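Local coordinates for protein apolipophorin-3b (Locusta migratoria, PDB 1AEP) that assists the loading of diacylglycerol into lipophorin by covering the hydrophobic surface that expands as lipid is taken up, so serving lipid transport during insect flight, at residues A[34-46]-A[88-101]. Numbering follows the deposited sequence.
Sequences PDEALNLLTEQAN and AATSLNLQDQLNSL
Gln-97 enters a hole formed by Leu-38, Leu-41, Thr-42 and Ala-45, a knob-into-hole fit between helical segments 36-46 and 94-101, whose axes cross at 29°. Traced outward, its CB meets Leu-38 CD1 at 3.9 Å, and CG lies against that same methyl. With CG anti to the backbone N (chi1 -164°) and the chain bent at chi2, the Gln-97 side chain crosses that of Thr-42 at about a right angle. Gln-97 CD lies 3.8 Å from Thr-42 OG1, and its OE1 and NE2 are too far from that oxygen for a hydrogen bond; NE2 runs on beside the methyl of Ala-45 and gives a weak hydrogen bond to Ala-88 O. The Thr-42 hydroxyl instead donates to Leu-38 O at 2.9 Å, on the opposite face of that carbonyl from Thr-42 N, while Thr-42 CG2 meets Ala-89 CB at 3.9 Å. A glycine in place of Thr-42 would probably leave Leu-38 O without its hydroxyl donor, Ala-89 CB without the methyl, and one wall of the glutamine's hole missing. Nearer the helix starts, Leu-41 CD2 touches Leu-94 CD1 and meets Leu-98 CD1 at 3.7 Å. Asn-93 N-caps the second helix. The apolar contacts thus join the beginnings of helices 36-63 and 94-121, running broadly parallel in the five-helix apolipophorin bundle, with Ala-89, in the last part of the connection from helix 69-83, packed alongside.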
ATOM      1  N   PRO A  34     -11.014 -16.173  17.833  1.00 73.01           N
ATOM      2  CA  PRO A  34     -10.587 -14.787  17.825  1.00100.00           C
ATOM      3  C   PRO A  34      -9.057 -14.776  17.797  1.00 33.22           C
ATOM      4  O   PRO A  34      -8.408 -13.745  17.676  1.00100.00           O
ATOM      5  CB  PRO A  34     -11.126 -14.076  19.094  1.00 39.29           C
ATOM      6  CG  PRO A  34     -11.842 -15.136  19.925  1.00100.00           C
ATOM      7  CD  PRO A  34     -11.779 -16.435  19.107  1.00100.00           C
ATOM      8  N   ASP A  35      -8.479 -15.992  17.852  1.00 68.54           N
ATOM      9  CA  ASP A  35      -7.037 -16.242  17.789  1.00 61.31           C
ATOM     10  C   ASP A  35      -6.592 -16.533  16.348  1.00 64.16           C
ATOM     11  O   ASP A  35      -5.630 -15.972  15.822  1.00 63.17           O
ATOM     12  CB  ASP A  35      -6.742 -17.530  18.573  1.00100.00           C
ATOM     13  CG  ASP A  35      -5.810 -17.288  19.695  1.00100.00           C
ATOM     14  OD1 ASP A  35      -6.385 -16.578  20.638  1.00100.00           O
ATOM     15  OD2 ASP A  35      -4.644 -17.680  19.698  1.00100.00           O
ATOM     16  N   GLU A  36      -7.310 -17.442  15.724  1.00 32.98           N
ATOM     17  CA  GLU A  36      -7.047 -17.836  14.362  1.00 29.87           C
ATOM     18  C   GLU A  36      -6.943 -16.619  13.478  1.00 34.47           C
ATOM     19  O   GLU A  36      -6.010 -16.451  12.688  1.00 69.50           O
ATOM     20  CB  GLU A  36      -8.344 -18.544  13.937  1.00 46.23           C
ATOM     21  CG  GLU A  36      -8.259 -19.499  12.739  1.00 21.86           C
ATOM     22  CD  GLU A  36      -9.167 -20.704  12.910  1.00100.00           C
ATOM     23  OE1 GLU A  36      -9.660 -20.837  14.136  1.00 81.57           O
ATOM     24  OE2 GLU A  36      -9.435 -21.467  11.980  1.00100.00           O
ATOM     25  N   ALA A  37      -7.956 -15.792  13.599  1.00 36.54           N
ATOM     26  CA  ALA A  37      -8.040 -14.589  12.824  1.00 42.42           C
ATOM     27  C   ALA A  37      -6.880 -13.656  13.097  1.00 25.82           C
ATOM     28  O   ALA A  37      -6.270 -13.102  12.185  1.00 75.41           O
ATOM     29  CB  ALA A  37      -9.341 -13.945  13.183  1.00 59.49           C
ATOM     30  N   LEU A  38      -6.582 -13.485  14.377  1.00 28.12           N
ATOM     31  CA  LEU A  38      -5.501 -12.603  14.764  1.00 20.09           C
ATOM     32  C   LEU A  38      -4.185 -12.971  14.127  1.00 29.05           C
ATOM     33  O   LEU A  38      -3.385 -12.117  13.761  1.00 41.70           O
ATOM     34  CB  LEU A  38      -5.298 -12.576  16.274  1.00 16.36           C
ATOM     35  CG  LEU A  38      -4.098 -11.778  16.809  1.00 21.87           C
ATOM     36  CD1 LEU A  38      -4.106 -10.339  16.279  1.00 11.79           C
ATOM     37  CD2 LEU A  38      -4.274 -11.726  18.302  1.00 29.02           C
ATOM     38  N   ASN A  39      -3.955 -14.271  14.013  1.00 27.39           N
ATOM     39  CA  ASN A  39      -2.744 -14.800  13.457  1.00 47.94           C
ATOM     40  C   ASN A  39      -2.742 -14.621  11.952  1.00 32.77           C
ATOM     41  O   ASN A  39      -1.732 -14.262  11.324  1.00 46.07           O
ATOM     42  CB  ASN A  39      -2.628 -16.275  13.884  1.00 29.52           C
ATOM     43  CG  ASN A  39      -1.612 -16.459  14.980  1.00 89.05           C
ATOM     44  OD1 ASN A  39      -0.422 -16.641  14.720  1.00100.00           O
ATOM     45  ND2 ASN A  39      -2.084 -16.398  16.213  1.00100.00           N
ATOM     46  N   LEU A  40      -3.937 -14.823  11.397  1.00 22.89           N
ATOM     47  CA  LEU A  40      -4.128 -14.645   9.977  1.00 13.28           C
ATOM     48  C   LEU A  40      -3.775 -13.200   9.594  1.00 23.50           C
ATOM     49  O   LEU A  40      -2.896 -12.901   8.776  1.00 36.53           O
ATOM     50  CB  LEU A  40      -5.595 -15.020   9.609  1.00 85.29           C
ATOM     51  CG  LEU A  40      -6.133 -14.285   8.379  1.00 49.47           C
ATOM     52  CD1 LEU A  40      -5.890 -15.089   7.122  1.00 41.20           C
ATOM     53  CD2 LEU A  40      -7.601 -13.976   8.443  1.00 38.38           C
ATOM     54  N   LEU A  41      -4.459 -12.274  10.231  1.00 13.32           N
ATOM     55  CA  LEU A  41      -4.249 -10.873  10.027  1.00 27.50           C
ATOM     56  C   LEU A  41      -2.784 -10.445  10.178  1.00 42.55           C
ATOM     57  O   LEU A  41      -2.218  -9.755   9.321  1.00 41.40           O
ATOM     58  CB  LEU A  41      -5.140 -10.207  11.124  1.00 12.81           C
ATOM     59  CG  LEU A  41      -6.278  -9.425  10.517  1.00 27.68           C
ATOM     60  CD1 LEU A  41      -6.736 -10.226   9.331  1.00 37.41           C
ATOM     61  CD2 LEU A  41      -7.389  -9.211  11.502  1.00 29.28           C
ATOM     62  N   THR A  42      -2.202 -10.824  11.301  1.00 15.80           N
ATOM     63  CA  THR A  42      -0.857 -10.407  11.556  1.00 29.14           C
ATOM     64  C   THR A  42       0.045 -10.783  10.437  1.00 25.44           C
ATOM     65  O   THR A  42       0.908 -10.020  10.017  1.00 38.62           O
ATOM     66  CB  THR A  42      -0.358 -10.946  12.828  1.00  1.00           C
ATOM     67  OG1 THR A  42      -1.124 -10.327  13.831  1.00 34.24           O
ATOM     68  CG2 THR A  42       1.050 -10.375  12.926  1.00 27.64           C
ATOM     69  N   GLU A  43      -0.224 -11.975   9.957  1.00  9.16           N
ATOM     70  CA  GLU A  43       0.525 -12.531   8.861  1.00  1.51           C
ATOM     71  C   GLU A  43       0.374 -11.701   7.620  1.00 18.42           C
ATOM     72  O   GLU A  43       1.340 -11.237   7.019  1.00 40.16           O
ATOM     73  CB  GLU A  43      -0.031 -13.927   8.593  1.00 17.23           C
ATOM     74  CG  GLU A  43       0.797 -14.697   7.571  1.00100.00           C
ATOM     75  CD  GLU A  43       0.504 -16.168   7.601  1.00100.00           C
ATOM     76  OE1 GLU A  43      -0.361 -16.698   6.936  1.00100.00           O
ATOM     77  OE2 GLU A  43       1.287 -16.841   8.450  1.00100.00           O
ATOM     78  N   GLN A  44      -0.868 -11.523   7.235  1.00 32.94           N
ATOM     79  CA  GLN A  44      -1.174 -10.743   6.067  1.00 18.15           C
ATOM     80  C   GLN A  44      -0.588  -9.345   6.146  1.00 23.98           C
ATOM     81  O   GLN A  44       0.005  -8.833   5.191  1.00 19.27           O
ATOM     82  CB  GLN A  44      -2.697 -10.728   5.965  1.00 20.79           C
ATOM     83  CG  GLN A  44      -3.144 -12.141   5.618  1.00 16.64           C
ATOM     84  CD  GLN A  44      -2.290 -12.654   4.478  1.00 15.94           C
ATOM     85  OE1 GLN A  44      -2.220 -12.037   3.405  1.00 51.35           O
ATOM     86  NE2 GLN A  44      -1.610 -13.773   4.707  1.00 75.28           N
ATOM     87  N   ALA A  45      -0.775  -8.729   7.292  1.00  7.56           N
ATOM     88  CA  ALA A  45      -0.237  -7.415   7.470  1.00 12.40           C
ATOM     89  C   ALA A  45       1.261  -7.427   7.226  1.00  7.54           C
ATOM     90  O   ALA A  45       1.837  -6.526   6.629  1.00 34.31           O
ATOM     91  CB  ALA A  45      -0.536  -7.046   8.888  1.00  5.96           C
ATOM     92  N   ASN A  46       1.902  -8.482   7.683  1.00 23.73           N
ATOM     93  CA  ASN A  46       3.314  -8.544   7.509  1.00  3.89           C
ATOM     94  C   ASN A  46       3.714  -8.748   6.079  1.00 12.77           C
ATOM     95  O   ASN A  46       4.722  -8.234   5.624  1.00 20.75           O
ATOM     96  CB  ASN A  46       3.973  -9.521   8.458  1.00 25.64           C
ATOM     97  CG  ASN A  46       4.336  -8.917   9.801  1.00 24.38           C
ATOM     98  OD1 ASN A  46       4.817  -7.753   9.897  1.00 54.04           O
ATOM     99  ND2 ASN A  46       4.129  -9.699  10.851  1.00 25.16           N
ATOM    100  N   ALA A  88       2.106  -1.840  11.708  1.00 31.74           N
ATOM    101  CA  ALA A  88       0.780  -2.256  11.363  1.00 52.62           C
ATOM    102  C   ALA A  88       0.423  -3.650  11.841  1.00100.00           C
ATOM    103  O   ALA A  88      -0.752  -4.029  11.842  1.00 38.45           O
ATOM    104  CB  ALA A  88       0.547  -2.043   9.892  1.00 69.83           C
ATOM    105  N   ALA A  89       1.422  -4.405  12.261  1.00 61.12           N
ATOM    106  CA  ALA A  89       1.144  -5.737  12.732  1.00100.00           C
ATOM    107  C   ALA A  89       1.609  -5.859  14.161  1.00 20.57           C
ATOM    108  O   ALA A  89       2.035  -6.906  14.629  1.00100.00           O
ATOM    109  CB  ALA A  89       1.875  -6.745  11.856  1.00100.00           C
ATOM    110  N   THR A  90       1.560  -4.720  14.846  1.00 52.48           N
ATOM    111  CA  THR A  90       1.995  -4.610  16.218  1.00 33.49           C
ATOM    112  C   THR A  90       0.937  -4.896  17.287  1.00 20.00           C
ATOM    113  O   THR A  90       1.244  -5.566  18.260  1.00 34.08           O
ATOM    114  CB  THR A  90       2.559  -3.196  16.238  1.00 39.04           C
ATOM    115  OG1 THR A  90       1.585  -2.317  15.698  1.00100.00           O
ATOM    116  CG2 THR A  90       3.836  -3.113  15.367  1.00 37.03           C
ATOM    117  N   SER A  91      -0.262  -4.352  17.109  1.00 54.60           N
ATOM    118  CA  SER A  91      -1.294  -4.565  18.104  1.00 41.35           C
ATOM    119  C   SER A  91      -1.340  -5.967  18.654  1.00 28.12           C
ATOM    120  O   SER A  91      -1.043  -6.895  17.941  1.00 38.55           O
ATOM    121  CB  SER A  91      -2.606  -3.817  18.003  1.00 73.93           C
ATOM    122  OG  SER A  91      -2.608  -2.824  19.084  1.00100.00           O
ATOM    123  N   LEU A  92      -1.638  -6.087  19.934  1.00 61.87           N
ATOM    124  CA  LEU A  92      -1.688  -7.360  20.655  1.00 27.82           C
ATOM    125  C   LEU A  92      -3.049  -8.019  20.662  1.00 30.80           C
ATOM    126  O   LEU A  92      -3.197  -9.111  21.194  1.00100.00           O
ATOM    127  CB  LEU A  92      -1.116  -7.319  22.095  1.00 94.96           C
ATOM    128  CG  LEU A  92       0.395  -7.152  22.220  1.00 75.64           C
ATOM    129  CD1 LEU A  92       1.100  -7.717  20.998  1.00 78.99           C
ATOM    130  CD2 LEU A  92       0.728  -5.671  22.415  1.00100.00           C
ATOM    131  N   ASN A  93      -4.040  -7.368  20.063  1.00 51.91           N
ATOM    132  CA  ASN A  93      -5.372  -7.930  20.006  1.00 26.79           C
ATOM    133  C   ASN A  93      -6.023  -7.740  18.649  1.00 35.97           C
ATOM    134  O   ASN A  93      -5.726  -6.803  17.915  1.00 57.29           O
ATOM    135  CB  ASN A  93      -6.295  -7.478  21.151  1.00 22.51           C
ATOM    136  CG  ASN A  93      -6.622  -5.998  21.034  1.00 10.81           C
ATOM    137  OD1 ASN A  93      -7.003  -5.523  19.953  1.00 70.63           O
ATOM    138  ND2 ASN A  93      -6.499  -5.247  22.124  1.00 57.88           N
ATOM    139  N   LEU A  94      -6.920  -8.646  18.325  1.00 37.88           N
ATOM    140  CA  LEU A  94      -7.647  -8.591  17.096  1.00 21.28           C
ATOM    141  C   LEU A  94      -8.149  -7.183  16.761  1.00 59.15           C
ATOM    142  O   LEU A  94      -7.922  -6.662  15.672  1.00 69.85           O
ATOM    143  CB  LEU A  94      -8.817  -9.574  17.269  1.00 24.67           C
ATOM    144  CG  LEU A  94      -9.512  -9.967  15.954  1.00 57.42           C
ATOM    145  CD1 LEU A  94      -8.469 -10.605  15.073  1.00 55.36           C
ATOM    146  CD2 LEU A  94     -10.649 -10.966  16.169  1.00 55.88           C
ATOM    147  N   GLN A  95      -8.837  -6.564  17.702  1.00 47.32           N
ATOM    148  CA  GLN A  95      -9.396  -5.250  17.469  1.00 32.57           C
ATOM    149  C   GLN A  95      -8.431  -4.228  16.908  1.00 30.06           C
ATOM    150  O   GLN A  95      -8.661  -3.666  15.850  1.00 21.37           O
ATOM    151  CB  GLN A  95     -10.099  -4.762  18.759  1.00 23.96           C
ATOM    152  CG  GLN A  95     -11.023  -3.541  18.602  1.00100.00           C
ATOM    153  CD  GLN A  95     -11.355  -2.831  19.920  1.00100.00           C
ATOM    154  OE1 GLN A  95     -11.617  -1.604  19.952  1.00100.00           O
ATOM    155  NE2 GLN A  95     -11.339  -3.595  21.006  1.00100.00           N
ATOM    156  N   ASP A  96      -7.369  -3.964  17.671  1.00 35.67           N
ATOM    157  CA  ASP A  96      -6.389  -2.985  17.295  1.00 48.72           C
ATOM    158  C   ASP A  96      -5.698  -3.351  16.015  1.00 51.24           C
ATOM    159  O   ASP A  96      -5.382  -2.487  15.205  1.00 75.92           O
ATOM    160  CB  ASP A  96      -5.499  -2.595  18.477  1.00 73.42           C
ATOM    161  CG  ASP A  96      -6.398  -2.099  19.575  1.00 64.86           C
ATOM    162  OD1 ASP A  96      -7.369  -1.395  19.361  1.00100.00           O
ATOM    163  OD2 ASP A  96      -6.080  -2.547  20.770  1.00 89.04           O
ATOM    164  N   GLN A  97      -5.506  -4.655  15.845  1.00 22.63           N
ATOM    165  CA  GLN A  97      -4.890  -5.230  14.672  1.00 26.21           C
ATOM    166  C   GLN A  97      -5.654  -4.894  13.417  1.00 30.15           C
ATOM    167  O   GLN A  97      -5.094  -4.599  12.358  1.00 40.50           O
ATOM    168  CB  GLN A  97      -4.919  -6.749  14.854  1.00 22.72           C
ATOM    169  CG  GLN A  97      -3.951  -7.424  13.880  1.00 39.45           C
ATOM    170  CD  GLN A  97      -2.577  -6.781  13.864  1.00 58.91           C
ATOM    171  OE1 GLN A  97      -2.004  -6.432  14.924  1.00 60.81           O
ATOM    172  NE2 GLN A  97      -2.063  -6.614  12.650  1.00 42.19           N
ATOM    173  N   LEU A  98      -6.955  -4.982  13.566  1.00 12.48           N
ATOM    174  CA  LEU A  98      -7.857  -4.734  12.490  1.00 27.42           C
ATOM    175  C   LEU A  98      -7.881  -3.270  12.143  1.00 14.47           C
ATOM    176  O   LEU A  98      -7.873  -2.900  10.966  1.00 27.65           O
ATOM    177  CB  LEU A  98      -9.248  -5.191  12.864  1.00 18.94           C
ATOM    178  CG  LEU A  98      -9.840  -6.133  11.844  1.00 31.83           C
ATOM    179  CD1 LEU A  98     -10.353  -7.330  12.588  1.00 70.05           C
ATOM    180  CD2 LEU A  98     -11.011  -5.473  11.162  1.00 34.42           C
ATOM    181  N   ASN A  99      -7.926  -2.449  13.183  1.00 24.78           N
ATOM    182  CA  ASN A  99      -7.950  -1.019  13.007  1.00 18.89           C
ATOM    183  C   ASN A  99      -6.686  -0.556  12.324  1.00 24.20           C
ATOM    184  O   ASN A  99      -6.716   0.177  11.345  1.00 63.14           O
ATOM    185  CB  ASN A  99      -8.118  -0.256  14.344  1.00 22.11           C
ATOM    186  CG  ASN A  99      -9.387  -0.601  15.089  1.00 19.22           C
ATOM    187  OD1 ASN A  99      -9.441  -0.541  16.315  1.00 53.26           O
ATOM    188  ND2 ASN A  99     -10.383  -1.002  14.334  1.00 36.88           N
ATOM    189  N   SER A 100      -5.571  -1.052  12.853  1.00 36.59           N
ATOM    190  CA  SER A 100      -4.247  -0.771  12.336  1.00 24.50           C
ATOM    191  C   SER A 100      -4.064  -1.077  10.847  1.00 38.78           C
ATOM    192  O   SER A 100      -3.559  -0.270  10.072  1.00 44.36           O
ATOM    193  CB  SER A 100      -3.212  -1.510  13.200  1.00 25.87           C
ATOM    194  OG  SER A 100      -1.938  -0.883  13.199  1.00100.00           O
ATOM    195  N   LEU A 101      -4.487  -2.274  10.462  1.00 16.34           N
ATOM    196  CA  LEU A 101      -4.378  -2.646   9.076  1.00 19.79           C
ATOM    197  C   LEU A 101      -5.211  -1.743   8.210  1.00 15.21           C
ATOM    198  O   LEU A 101      -4.720  -1.188   7.234  1.00 38.70           O
ATOM    199  CB  LEU A 101      -4.844  -4.069   8.847  1.00 15.52           C
ATOM    200  CG  LEU A 101      -3.714  -4.872   8.234  1.00 34.12           C
ATOM    201  CD1 LEU A 101      -4.234  -6.190   7.705  1.00  1.22           C
ATOM    202  CD2 LEU A 101      -3.045  -4.093   7.116  1.00 18.27           C
TER